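Local coordinates for protein Epf (PDB 4ES8) that acts as a cell-surface adhesin of Streptococcus pyogenes, binding to cells through an N-terminal domain that contains a carbohydrate-binding module, at residues 248-253 and 291-296; 259-264 and 273-278; 220-225 and 233-238. All coordinates share one frame; numbering follows the deposited sequence.

Contact 1. Residues 248-253 and 291-296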
ATOM      1  N   ASP A 248       0.170   7.344 -13.786  1.00  9.96           N
ATOM      2  CA  ASP A 248       0.857   6.887 -14.990  1.00  9.97           C
ATOM      3  C   ASP A 248       1.276   8.089 -15.822  1.00 12.65           C
ATOM      4  O   ASP A 248       0.473   9.001 -16.063  1.00 13.16           O
ATOM      5  CB  ASP A 248      -0.059   5.967 -15.812  1.00 11.25           C
ATOM      6  CG  ASP A 248      -0.278   4.593 -15.217  1.00 12.50           C
ATOM      7  OD1 ASP A 248       0.026   4.406 -14.015  1.00 10.73           O
ATOM      8  OD2 ASP A 248      -0.751   3.708 -15.946  1.00 14.53           O
ATOM      9  N   GLU A 249       2.537   8.080 -16.255  1.00  8.92           N
ATOM     10  CA  GLU A 249       3.117   9.125 -17.083  0.50  8.81           C
ATOM     11  C   GLU A 249       3.131   8.647 -18.524  1.00 10.67           C
ATOM     12  O   GLU A 249       3.847   7.688 -18.832  1.00 10.13           O
ATOM     13  CB  GLU A 249       4.534   9.456 -16.594  0.50 10.30           C
ATOM     14  CG  GLU A 249       5.227  10.504 -17.451  0.50 12.49           C
ATOM     15  CD  GLU A 249       6.721  10.606 -17.241  0.50 17.76           C
ATOM     16  OE1 GLU A 249       7.463   9.716 -17.723  0.50 10.83           O
ATOM     17  OE2 GLU A 249       7.147  11.580 -16.576  0.50 17.81           O
ATOM     18  N   ILE A 250       2.338   9.283 -19.388  1.00 10.28           N
ATOM     19  CA  ILE A 250       2.264   8.901 -20.804  1.00 10.44           C
ATOM     20  C   ILE A 250       3.199   9.780 -21.639  1.00 14.73           C
ATOM     21  O   ILE A 250       3.028  10.998 -21.638  1.00 14.08           O
ATOM     22  CB  ILE A 250       0.812   9.015 -21.343  1.00 12.92           C
ATOM     23  CG1 ILE A 250      -0.181   8.164 -20.507  1.00 13.56           C
ATOM     24  CG2 ILE A 250       0.772   8.626 -22.835  1.00 15.76           C
ATOM     25  CD1 ILE A 250      -1.635   8.514 -20.775  1.00 15.94           C
ATOM     26  N   SER A 251       4.131   9.167 -22.381  1.00 11.87           N
ATOM     27  CA  SER A 251       5.008   9.898 -23.306  1.00 11.47           C
ATOM     28  C   SER A 251       4.620   9.524 -24.725  1.00 13.56           C
ATOM     29  O   SER A 251       4.490   8.333 -25.025  1.00 13.31           O
ATOM     30  CB  SER A 251       6.469   9.565 -23.038  1.00 14.86           C
ATOM     31  OG  SER A 251       6.833  10.049 -21.755  1.00 16.74           O
ATOM     32  N   LEU A 252       4.361  10.534 -25.574  1.00 11.11           N
ATOM     33  CA  LEU A 252       3.961  10.318 -26.980  1.00 11.48           C
ATOM     34  C   LEU A 252       5.075  10.793 -27.881  1.00 13.22           C
ATOM     35  O   LEU A 252       5.556  11.910 -27.703  1.00 11.77           O
ATOM     36  CB  LEU A 252       2.672  11.097 -27.268  1.00 11.39           C
ATOM     37  CG  LEU A 252       2.171  11.077 -28.716  1.00 15.46           C
ATOM     38  CD1 LEU A 252       1.643   9.689 -29.084  1.00 14.53           C
ATOM     39  CD2 LEU A 252       1.036  12.105 -28.903  1.00 14.82           C
ATOM     40  N   PHE A 253       5.495   9.945 -28.829  1.00 11.27           N
ATOM     41  CA  PHE A 253       6.611  10.273 -29.737  1.00 10.48           C
ATOM     42  C   PHE A 253       6.193  10.117 -31.168  1.00 12.70           C
ATOM     43  O   PHE A 253       5.321   9.296 -31.463  1.00 13.04           O
ATOM     44  CB  PHE A 253       7.782   9.301 -29.514  1.00 12.42           C
ATOM     45  CG  PHE A 253       8.326   9.181 -28.116  1.00 13.76           C
ATOM     46  CD1 PHE A 253       7.677   8.391 -27.166  1.00 15.93           C
ATOM     47  CD2 PHE A 253       9.540   9.766 -27.776  1.00 15.81           C
ATOM     48  CE1 PHE A 253       8.200   8.254 -25.880  1.00 17.79           C
ATOM     49  CE2 PHE A 253      10.072   9.622 -26.492  1.00 19.45           C
ATOM     50  CZ  PHE A 253       9.393   8.875 -25.552  1.00 17.86           C
ATOM     51  N   LEU A 291       3.079   6.445 -34.512  1.00 13.18           N
ATOM     52  CA  LEU A 291       3.445   7.151 -33.291  1.00 11.47           C
ATOM     53  C   LEU A 291       3.729   6.127 -32.208  1.00 13.36           C
ATOM     54  O   LEU A 291       3.185   5.023 -32.252  1.00 13.16           O
ATOM     55  CB  LEU A 291       2.329   8.104 -32.834  1.00 11.35           C
ATOM     56  CG  LEU A 291       1.838   9.135 -33.879  1.00 14.23           C
ATOM     57  CD1 LEU A 291       0.714   9.988 -33.309  1.00 14.81           C
ATOM     58  CD2 LEU A 291       2.989  10.051 -34.360  1.00 16.01           C
ATOM     59  N   LYS A 292       4.560   6.496 -31.229  1.00  9.79           N
ATOM     60  CA  LYS A 292       4.923   5.598 -30.136  1.00 10.03           C
ATOM     61  C   LYS A 292       4.425   6.145 -28.818  1.00 12.02           C
ATOM     62  O   LYS A 292       4.516   7.358 -28.557  1.00 12.46           O
ATOM     63  CB  LYS A 292       6.449   5.419 -30.077  1.00 11.57           C
ATOM     64  CG  LYS A 292       6.946   4.481 -28.971  1.00  9.72           C
ATOM     65  CD  LYS A 292       8.459   4.237 -29.039  1.00 15.25           C
ATOM     66  CE  LYS A 292       9.300   5.462 -28.723  1.00 20.00           C
ATOM     67  NZ  LYS A 292      10.748   5.113 -28.659  1.00 24.90           N
ATOM     68  N   VAL A 293       3.927   5.238 -27.975  1.00 10.13           N
ATOM     69  CA  VAL A 293       3.490   5.576 -26.624  1.00 10.49           C
ATOM     70  C   VAL A 293       4.290   4.723 -25.641  1.00 11.38           C
ATOM     71  O   VAL A 293       4.345   3.502 -25.797  1.00 11.19           O
ATOM     72  CB  VAL A 293       1.968   5.380 -26.431  1.00 13.26           C
ATOM     73  CG1 VAL A 293       1.581   5.547 -24.963  1.00 13.94           C
ATOM     74  CG2 VAL A 293       1.175   6.354 -27.307  1.00 13.46           C
ATOM     75  N   SER A 294       4.874   5.370 -24.623  1.00 10.17           N
ATOM     76  CA  SER A 294       5.567   4.702 -23.515  1.00  9.85           C
ATOM     77  C   SER A 294       4.908   5.162 -22.219  1.00 12.66           C
ATOM     78  O   SER A 294       4.704   6.357 -22.048  1.00 11.60           O
ATOM     79  CB  SER A 294       7.054   5.028 -23.523  1.00 12.35           C
ATOM     80  OG  SER A 294       7.682   4.432 -22.397  1.00 16.82           O
ATOM     81  N   ILE A 295       4.560   4.218 -21.313  1.00  8.38           N
ATOM     82  CA  ILE A 295       3.870   4.594 -20.079  1.00  8.69           C
ATOM     83  C   ILE A 295       4.738   4.213 -18.887  1.00 11.37           C
ATOM     84  O   ILE A 295       5.113   3.043 -18.734  1.00 12.44           O
ATOM     85  CB  ILE A 295       2.469   3.939 -20.015  1.00 11.21           C
ATOM     86  CG1 ILE A 295       1.608   4.331 -21.267  1.00 10.78           C
ATOM     87  CG2 ILE A 295       1.726   4.325 -18.723  1.00 12.45           C
ATOM     88  CD1 ILE A 295       0.257   3.640 -21.409  1.00 13.22           C
ATOM     89  N   LYS A 296       5.025   5.198 -18.026  1.00  9.51           N
ATOM     90  CA  LYS A 296       5.831   4.954 -16.833  1.00  8.98           C
ATOM     91  C   LYS A 296       4.950   5.110 -15.622  1.00 10.79           C
ATOM     92  O   LYS A 296       4.291   6.135 -15.497  1.00 10.51           O
ATOM     93  CB  LYS A 296       6.997   5.953 -16.765  1.00 12.23           C
ATOM     94  CG  LYS A 296       7.875   5.779 -15.506  1.00 21.89           C
ATOM     95  CD  LYS A 296       8.928   6.889 -15.440  1.00 28.81           C
ATOM     96  CE  LYS A 296       9.816   6.788 -14.230  1.00 35.19           C
ATOM     97  NZ  LYS A 296      10.452   8.100 -13.924  1.00 43.77           N
TER

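Contact 2. Residues 259-264 and 273-278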
ATOM      1  N   LEU A 259      10.241  13.175 -28.878  1.00 14.38           N
ATOM      2  CA  LEU A 259       9.184  13.354 -27.889  1.00 13.70           C
ATOM      3  C   LEU A 259       8.288  14.512 -28.286  1.00 17.48           C
ATOM      4  O   LEU A 259       8.781  15.627 -28.511  1.00 18.43           O
ATOM      5  CB  LEU A 259       9.804  13.613 -26.507  1.00 13.29           C
ATOM      6  CG  LEU A 259       8.821  13.854 -25.355  1.00 17.44           C
ATOM      7  CD1 LEU A 259       8.000  12.571 -25.031  1.00 15.92           C
ATOM      8  CD2 LEU A 259       9.571  14.356 -24.127  1.00 20.64           C
ATOM      9  N   LEU A 260       6.976  14.256 -28.355  1.00 12.94           N
ATOM     10  CA  LEU A 260       5.991  15.280 -28.686  1.00 13.25           C
ATOM     11  C   LEU A 260       5.401  15.891 -27.414  1.00 18.63           C
ATOM     12  O   LEU A 260       5.447  17.110 -27.225  1.00 18.11           O
ATOM     13  CB  LEU A 260       4.869  14.738 -29.584  1.00 13.29           C
ATOM     14  CG  LEU A 260       5.285  14.140 -30.924  1.00 16.56           C
ATOM     15  CD1 LEU A 260       4.086  13.511 -31.607  1.00 15.99           C
ATOM     16  CD2 LEU A 260       5.967  15.190 -31.833  1.00 18.37           C
ATOM     17  N   GLN A 261       4.822  15.048 -26.544  1.00 15.04           N
ATOM     18  CA  GLN A 261       4.184  15.523 -25.316  1.00 14.89           C
ATOM     19  C   GLN A 261       4.233  14.454 -24.271  1.00 16.58           C
ATOM     20  O   GLN A 261       4.310  13.275 -24.604  1.00 14.13           O
ATOM     21  CB  GLN A 261       2.707  15.898 -25.560  1.00 16.26           C
ATOM     22  CG  GLN A 261       2.409  17.013 -26.597  1.00 21.06           C
ATOM     23  CD  GLN A 261       2.844  18.380 -26.112  1.00 31.41           C
ATOM     24  OE1 GLN A 261       2.855  18.665 -24.906  1.00 26.01           O
ATOM     25  NE2 GLN A 261       3.262  19.243 -27.036  1.00 19.88           N
ATOM     26  N   THR A 262       4.185  14.878 -22.997  1.00 15.90           N
ATOM     27  CA  THR A 262       4.136  14.007 -21.828  1.00 14.78           C
ATOM     28  C   THR A 262       2.959  14.480 -20.983  1.00 18.38           C
ATOM     29  O   THR A 262       2.777  15.697 -20.827  1.00 18.52           O
ATOM     30  CB  THR A 262       5.462  14.071 -21.059  1.00 24.84           C
ATOM     31  OG1 THR A 262       6.542  13.732 -21.933  1.00 24.36           O
ATOM     32  CG2 THR A 262       5.483  13.146 -19.878  1.00 25.27           C
ATOM     33  N   VAL A 263       2.152  13.532 -20.462  1.00 13.96           N
ATOM     34  CA  VAL A 263       1.035  13.875 -19.572  1.00 13.57           C
ATOM     35  C   VAL A 263       1.036  12.898 -18.411  1.00 15.20           C
ATOM     36  O   VAL A 263       1.397  11.735 -18.602  1.00 14.08           O
ATOM     37  CB  VAL A 263      -0.371  13.916 -20.247  1.00 17.77           C
ATOM     38  CG1 VAL A 263      -0.470  15.017 -21.298  1.00 18.13           C
ATOM     39  CG2 VAL A 263      -0.766  12.563 -20.828  1.00 17.48           C
ATOM     40  N   THR A 264       0.614  13.352 -17.223  1.00 11.77           N
ATOM     41  CA  THR A 264       0.456  12.467 -16.071  1.00 10.88           C
ATOM     42  C   THR A 264      -1.047  12.302 -15.841  1.00 13.55           C
ATOM     43  O   THR A 264      -1.773  13.303 -15.760  1.00 13.10           O
ATOM     44  CB  THR A 264       1.184  13.002 -14.830  1.00 13.90           C
ATOM     45  OG1 THR A 264       2.585  13.020 -15.089  1.00 15.91           O
ATOM     46  CG2 THR A 264       0.914  12.142 -13.598  1.00 13.94           C
ATOM     47  N   ILE A 273      -7.806   9.606 -22.713  1.00 15.78           N
ATOM     48  CA  ILE A 273      -6.852  10.552 -22.157  1.00 15.36           C
ATOM     49  C   ILE A 273      -6.468  11.464 -23.301  1.00 20.79           C
ATOM     50  O   ILE A 273      -6.007  10.975 -24.335  1.00 19.17           O
ATOM     51  CB  ILE A 273      -5.610   9.847 -21.532  1.00 17.71           C
ATOM     52  CG1 ILE A 273      -5.986   8.702 -20.543  1.00 18.38           C
ATOM     53  CG2 ILE A 273      -4.632  10.861 -20.937  1.00 18.39           C
ATOM     54  CD1 ILE A 273      -6.880   9.047 -19.297  1.00 23.95           C
ATOM     55  N   SER A 274      -6.657  12.763 -23.130  1.00 19.36           N
ATOM     56  CA  SER A 274      -6.332  13.702 -24.196  1.00 19.66           C
ATOM     57  C   SER A 274      -4.927  14.230 -24.052  1.00 22.44           C
ATOM     58  O   SER A 274      -4.464  14.545 -22.952  1.00 22.17           O
ATOM     59  CB  SER A 274      -7.318  14.866 -24.217  1.00 25.08           C
ATOM     60  OG  SER A 274      -8.628  14.388 -24.474  1.00 35.28           O
ATOM     61  N   ILE A 275      -4.236  14.294 -25.187  1.00 19.18           N
ATOM     62  CA  ILE A 275      -2.924  14.892 -25.322  1.00 19.07           C
ATOM     63  C   ILE A 275      -3.091  15.994 -26.376  1.00 22.46           C
ATOM     64  O   ILE A 275      -3.664  15.736 -27.440  1.00 23.12           O
ATOM     65  CB  ILE A 275      -1.831  13.844 -25.685  1.00 22.69           C
ATOM     66  CG1 ILE A 275      -1.629  12.849 -24.506  1.00 23.81           C
ATOM     67  CG2 ILE A 275      -0.507  14.544 -26.066  1.00 24.03           C
ATOM     68  CD1 ILE A 275      -0.505  11.807 -24.665  1.00 27.66           C
ATOM     69  N   THR A 276      -2.654  17.216 -26.053  1.00 17.97           N
ATOM     70  CA  THR A 276      -2.736  18.335 -26.985  1.00 18.51           C
ATOM     71  C   THR A 276      -1.353  18.608 -27.554  1.00 22.09           C
ATOM     72  O   THR A 276      -0.439  18.956 -26.812  1.00 21.01           O
ATOM     73  CB  THR A 276      -3.335  19.586 -26.313  1.00 30.19           C
ATOM     74  OG1 THR A 276      -4.582  19.241 -25.713  1.00 28.11           O
ATOM     75  CG2 THR A 276      -3.527  20.746 -27.302  1.00 29.34           C
ATOM     76  N   LEU A 277      -1.206  18.476 -28.880  1.00 19.28           N
ATOM     77  CA  LEU A 277       0.062  18.772 -29.539  1.00 18.86           C
ATOM     78  C   LEU A 277       0.183  20.266 -29.778  1.00 24.20           C
ATOM     79  O   LEU A 277      -0.830  20.967 -29.747  1.00 25.06           O
ATOM     80  CB  LEU A 277       0.106  18.052 -30.913  1.00 17.81           C
ATOM     81  CG  LEU A 277      -0.035  16.534 -30.931  1.00 20.97           C
ATOM     82  CD1 LEU A 277      -0.181  16.029 -32.362  1.00 19.18           C
ATOM     83  CD2 LEU A 277       1.165  15.864 -30.244  1.00 22.11           C
ATOM     84  N   SER A 278       1.396  20.745 -30.095  1.00 21.95           N
ATOM     85  CA  SER A 278       1.555  22.138 -30.512  1.00 22.05           C
ATOM     86  C   SER A 278       1.034  22.237 -31.966  1.00 27.28           C
ATOM     87  O   SER A 278       0.840  21.196 -32.612  1.00 25.30           O
ATOM     88  CB  SER A 278       3.014  22.565 -30.402  1.00 24.65           C
ATOM     89  OG  SER A 278       3.799  21.986 -31.434  1.00 27.30           O
TER

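Contact 3. Residues 220-225 and 233-238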
ATOM      1  N   LEU A 220      -1.596   0.807 -23.738  1.00 10.96           N
ATOM      2  CA  LEU A 220      -2.389   1.529 -24.728  1.00 12.19           C
ATOM      3  C   LEU A 220      -3.356   0.532 -25.390  1.00 16.06           C
ATOM      4  O   LEU A 220      -2.913  -0.471 -25.952  1.00 15.33           O
ATOM      5  CB  LEU A 220      -1.499   2.197 -25.800  1.00 12.45           C
ATOM      6  CG  LEU A 220      -2.271   3.050 -26.839  1.00 15.85           C
ATOM      7  CD1 LEU A 220      -2.804   4.336 -26.228  1.00 15.56           C
ATOM      8  CD2 LEU A 220      -1.400   3.351 -28.077  1.00 17.50           C
ATOM      9  N   ASP A 221      -4.658   0.806 -25.294  1.00 14.33           N
ATOM     10  CA  ASP A 221      -5.703  -0.001 -25.923  1.00 15.14           C
ATOM     11  C   ASP A 221      -5.838   0.456 -27.361  1.00 19.63           C
ATOM     12  O   ASP A 221      -5.815  -0.368 -28.269  1.00 19.37           O
ATOM     13  CB  ASP A 221      -7.040   0.130 -25.165  1.00 16.74           C
ATOM     14  CG  ASP A 221      -8.132  -0.838 -25.594  1.00 29.93           C
ATOM     15  OD1 ASP A 221      -7.802  -1.876 -26.222  1.00 30.33           O
ATOM     16  OD2 ASP A 221      -9.307  -0.600 -25.229  1.00 36.60           O
ATOM     17  N   LYS A 222      -5.939   1.784 -27.568  1.00 16.44           N
ATOM     18  CA  LYS A 222      -6.023   2.380 -28.906  1.00 16.52           C
ATOM     19  C   LYS A 222      -5.635   3.837 -28.851  1.00 18.64           C
ATOM     20  O   LYS A 222      -5.786   4.503 -27.822  1.00 16.98           O
ATOM     21  CB  LYS A 222      -7.417   2.190 -29.557  1.00 20.84           C
ATOM     22  CG  LYS A 222      -8.581   2.870 -28.852  1.00 35.20           C
ATOM     23  CD  LYS A 222      -9.888   2.756 -29.643  1.00 46.00           C
ATOM     24  CE  LYS A 222     -10.987   3.559 -28.985  1.00 54.97           C
ATOM     25  NZ  LYS A 222     -12.248   3.529 -29.770  1.00 61.57           N
ATOM     26  N   GLY A 223      -5.094   4.324 -29.959  1.00 15.52           N
ATOM     27  CA  GLY A 223      -4.719   5.718 -30.074  1.00 15.86           C
ATOM     28  C   GLY A 223      -5.413   6.319 -31.274  1.00 20.41           C
ATOM     29  O   GLY A 223      -5.566   5.636 -32.294  1.00 21.35           O
ATOM     30  N   VAL A 224      -5.877   7.573 -31.146  1.00 17.95           N
ATOM     31  CA  VAL A 224      -6.537   8.269 -32.259  1.00 18.64           C
ATOM     32  C   VAL A 224      -5.818   9.588 -32.489  1.00 21.28           C
ATOM     33  O   VAL A 224      -5.741  10.432 -31.591  1.00 20.95           O
ATOM     34  CB  VAL A 224      -8.059   8.462 -32.008  1.00 23.15           C
ATOM     35  CG1 VAL A 224      -8.689   9.380 -33.062  1.00 23.63           C
ATOM     36  CG2 VAL A 224      -8.785   7.119 -31.962  1.00 22.73           C
ATOM     37  N   ALA A 225      -5.246   9.742 -33.698  1.00 18.37           N
ATOM     38  CA  ALA A 225      -4.549  10.940 -34.123  1.00 18.04           C
ATOM     39  C   ALA A 225      -4.829  11.160 -35.591  1.00 20.43           C
ATOM     40  O   ALA A 225      -4.793  10.202 -36.367  1.00 19.40           O
ATOM     41  CB  ALA A 225      -3.048  10.801 -33.890  1.00 18.98           C
ATOM     42  N   GLN A 233      -6.197  11.306 -28.847  1.00 17.11           N
ATOM     43  CA  GLN A 233      -6.989  10.615 -27.830  1.00 17.13           C
ATOM     44  C   GLN A 233      -6.406   9.241 -27.586  1.00 19.31           C
ATOM     45  O   GLN A 233      -6.340   8.422 -28.506  1.00 17.57           O
ATOM     46  CB  GLN A 233      -8.470  10.516 -28.257  1.00 18.83           C
ATOM     47  CG  GLN A 233      -9.175  11.875 -28.311  1.00 26.45           C
ATOM     48  CD  GLN A 233     -10.658  11.740 -28.578  1.00 46.32           C
ATOM     49  OE1 GLN A 233     -11.142  10.735 -29.130  1.00 38.78           O
ATOM     50  NE2 GLN A 233     -11.413  12.768 -28.210  1.00 40.92           N
ATOM     51  N   LEU A 234      -5.994   8.970 -26.338  1.00 15.37           N
ATOM     52  CA  LEU A 234      -5.428   7.664 -26.007  1.00 14.40           C
ATOM     53  C   LEU A 234      -6.337   6.904 -25.065  1.00 17.98           C
ATOM     54  O   LEU A 234      -6.661   7.414 -23.987  1.00 19.20           O
ATOM     55  CB  LEU A 234      -4.046   7.810 -25.368  1.00 14.41           C
ATOM     56  CG  LEU A 234      -2.993   8.582 -26.166  1.00 17.01           C
ATOM     57  CD1 LEU A 234      -1.708   8.602 -25.419  1.00 17.17           C
ATOM     58  CD2 LEU A 234      -2.724   7.937 -27.570  1.00 15.75           C
ATOM     59  N   THR A 235      -6.752   5.698 -25.468  1.00 13.43           N
ATOM     60  CA  THR A 235      -7.582   4.847 -24.615  1.00 12.81           C
ATOM     61  C   THR A 235      -6.665   3.887 -23.861  1.00 15.90           C
ATOM     62  O   THR A 235      -5.950   3.096 -24.476  1.00 15.63           O
ATOM     63  CB  THR A 235      -8.644   4.097 -25.449  1.00 20.34           C
ATOM     64  OG1 THR A 235      -9.469   5.055 -26.113  1.00 19.94           O
ATOM     65  CG2 THR A 235      -9.527   3.151 -24.601  1.00 18.33           C
ATOM     66  N   LEU A 236      -6.694   3.948 -22.528  1.00 11.50           N
ATOM     67  CA  LEU A 236      -5.863   3.063 -21.714  1.00 11.51           C
ATOM     68  C   LEU A 236      -6.627   1.828 -21.236  1.00 14.38           C
ATOM     69  O   LEU A 236      -7.858   1.867 -21.070  1.00 15.93           O
ATOM     70  CB  LEU A 236      -5.367   3.817 -20.469  1.00 11.49           C
ATOM     71  CG  LEU A 236      -4.572   5.107 -20.685  1.00 13.80           C
ATOM     72  CD1 LEU A 236      -4.212   5.733 -19.335  1.00 13.22           C
ATOM     73  CD2 LEU A 236      -3.328   4.860 -21.534  1.00 14.86           C
ATOM     74  N   LYS A 237      -5.881   0.753 -21.007  1.00 11.91           N
ATOM     75  CA  LYS A 237      -6.406  -0.508 -20.475  0.50 11.63           C
ATOM     76  C   LYS A 237      -5.405  -1.069 -19.470  1.00 15.73           C
ATOM     77  O   LYS A 237      -4.251  -0.625 -19.450  1.00 14.31           O
ATOM     78  CB  LYS A 237      -6.677  -1.522 -21.612  0.50 14.54           C
ATOM     79  CG  LYS A 237      -5.411  -2.056 -22.283  0.50 11.99           C
ATOM     80  CD  LYS A 237      -5.695  -3.042 -23.414  0.50 18.39           C
ATOM     81  CE  LYS A 237      -4.417  -3.416 -24.131  0.50 20.89           C
ATOM     82  NZ  LYS A 237      -4.668  -4.256 -25.344  0.50 21.39           N
ATOM     83  N   SER A 238      -5.819  -2.057 -18.661  1.00 12.76           N
ATOM     84  CA  SER A 238      -4.926  -2.713 -17.725  0.50 11.77           C
ATOM     85  C   SER A 238      -5.207  -4.195 -17.694  1.00 17.19           C
ATOM     86  O   SER A 238      -6.321  -4.596 -17.309  1.00 18.61           O
ATOM     87  CB  SER A 238      -5.076  -2.125 -16.326  0.50 14.46           C
ATOM     88  OG  SER A 238      -4.339  -2.891 -15.390  0.50 13.73           O
TER
HETATM   89  O   HOH W   1      -9.666   0.073 -22.479  1.00 32.73           O
HETATM   90  O   HOH W   2      -5.673  -3.073 -27.612  1.00 44.60           O

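Contact 1. Residues 248-253 and 291-296
K292 reaches over the ring of F253 because its chain leaves with CG anti to the backbone N and then bends at chi3 (68°), while F253 keeps CG beside its own backbone N (chi1 -55°). The bend lays CE of K292 over one face of the ring, offset toward the rim and 3.7 Å from CD1 of F253. It also brings NZ of K292 to 4.7 Å from the centroid of the F253 ring, only 8° off the ring normal. The pair is thus both a CH-pi and a cation-pi contact. CB of S294 meets the same ring at its edge, 4.2 Å from F253 CE1.

K292 and F253 are a hydrogen-bonded pair of antiparallel strands, as are S251 with S294 and E249 with K296. Each pair exchanges two backbone bonds, so six join the strands. F253 N to K292 O measures 2.8 Å. On the same face the side chain of E249 comes near CB of K296, a tentative contact because E249 has two conformers.

The other face is apolar and buried. CD1 of L252 comes back across to CG2 of V293 at 3.8 Å. I250 CG2 touches V293 CG1, also at 3.8 Å. At the strand end D248 rests its side chain against CG2 of I295. The buried carboxylate of D248 is held by R242, Q297 and S218, which probably keeps it charged, and NZ of K296 leads away to a salt bridge with E20.

Strands 248-253 and 290-297 are the inner pair of a four-stranded sheet, flanked by 259-264 and 307-310. One face of it is turned to the core of a beta sandwich, consistent with a fibronectin-like domain.

Contact 2. Residues 259-264 and 273-278
Q261 packs its side chain against I275 and the backbone of T276. Its CB lies 3.5 Å from CG2 of I275, and the two side chains run alongside one another, pointing opposite ways. With chi1 near -60° the chain of Q261 then bends at chi2 (-70°). This turns a face of the amide to T276 O, which lies 3.4 Å from CD of Q261. The amide is not bonded to that oxygen. Its NE2 is hydrogen-bonded to OE1 of Q281, in the short helix 279-284.

V263 meets I275 with both methyls. CG2 of V263 comes to 3.8 Å from CG1 of I275, and CG1 of V263 to 4.0 Å from the same atom. The CG2 methyl of V263 also touches I273 CG2 at 4.2 Å. I275 thus lies between the two residues of the other strand, giving CG2 to Q261 and CG1 to V263.

L260 adds CB, 3.9 Å from CD2 of L277. Two residues, L260 and Q261, stand opposite the single L252 of the neighbouring strand, a classic beta bulge. The bulge lets two successive side chains turn toward 273-278.

No hydrogen bond joins the two segments directly. They are outer strands of two different sheets, 259-264 of the four-stranded one and 273-276 of the three-stranded one. Their axes stay 7.6 Å apart at closest, so side chains fill the gap.

S278 is the N-cap of the helix. Aliphatic contacts run the whole length of the contact and join the sheets. At the bulge end Q281 adds polar bonds to both segments, taking L260 O with its NE2 and S278 N with its OE1, and so links them by bonds that they do not make to each other.

Contact 3. Residues 220-225 and 233-238
Strands 222-224 and 233-237 run antiparallel at 169°, their axes 4.8 Å apart at closest. L220 touches L234 just before the chain turns a corner at D221: CD1 of L220 lies 3.8 Å from CB of L234, and the side chains cross at about a right angle. L234 also sets CD2 against CA of G223, at 3.9 Å.

T235 is the hub of the contact. Its O accepts the N of D221 at 2.8 Å and, more weakly, the N of K222 at 3.4 Å. Its N donates to K222 O. Two residues, D221 and K222, stand opposite the single T235, a classic beta bulge that shifts the register of this hairpin by one. Beyond it the pairing is regular, with V224 and Q233 exchanging two backbone bonds. The hairpin supplies two of the three strands of one sheet of a probably fibronectin-like domain. Strand 273-276 completes that sheet.

On the face of K222, V224, Q233 and T235, K222 folds CG over T235, 3.6 Å from T235 OG1. The chi1 of K222, 64°, places CG between the backbone N and carbonyl carbon, and the rest of the chain is extended. D221 points the same way as T235 and lies beside it, with OD2 near CG2 of T235.

Two waters bridge the segments at the corner. One donates to both OD2 of D221 and O of L236. The other accepts from NZ of K237 and donates to O of D221. K237 has two conformers; in the modelled one NZ is 4.0 Å from OD1 of D221, too far for a salt bridge, and both this approach and the second water link are less certain.

Overall arrangement
The three contacts lie in one beta-sandwich domain, consistent with the fibronectin-like one, away from the centre of the chain. Contact 1 lies in the four-stranded sheet and contact 3 in the three-stranded one. Their centres are about 10 Å apart, and they face each other across the core: I250 CG2 meets L234 CD1 at 3.6 Å, and I295 CD1 meets L236 CD2 at 3.8 Å. Contact 2 takes a strand from each sheet. Its centre is about 9 Å from that of contact 1 and about 13 Å from that of contact 3. Backbone pairing ties it to both, through I250 N to V263 O (2.7 Å) and I273 N to L234 O (2.8 Å), both probable hydrogen bonds.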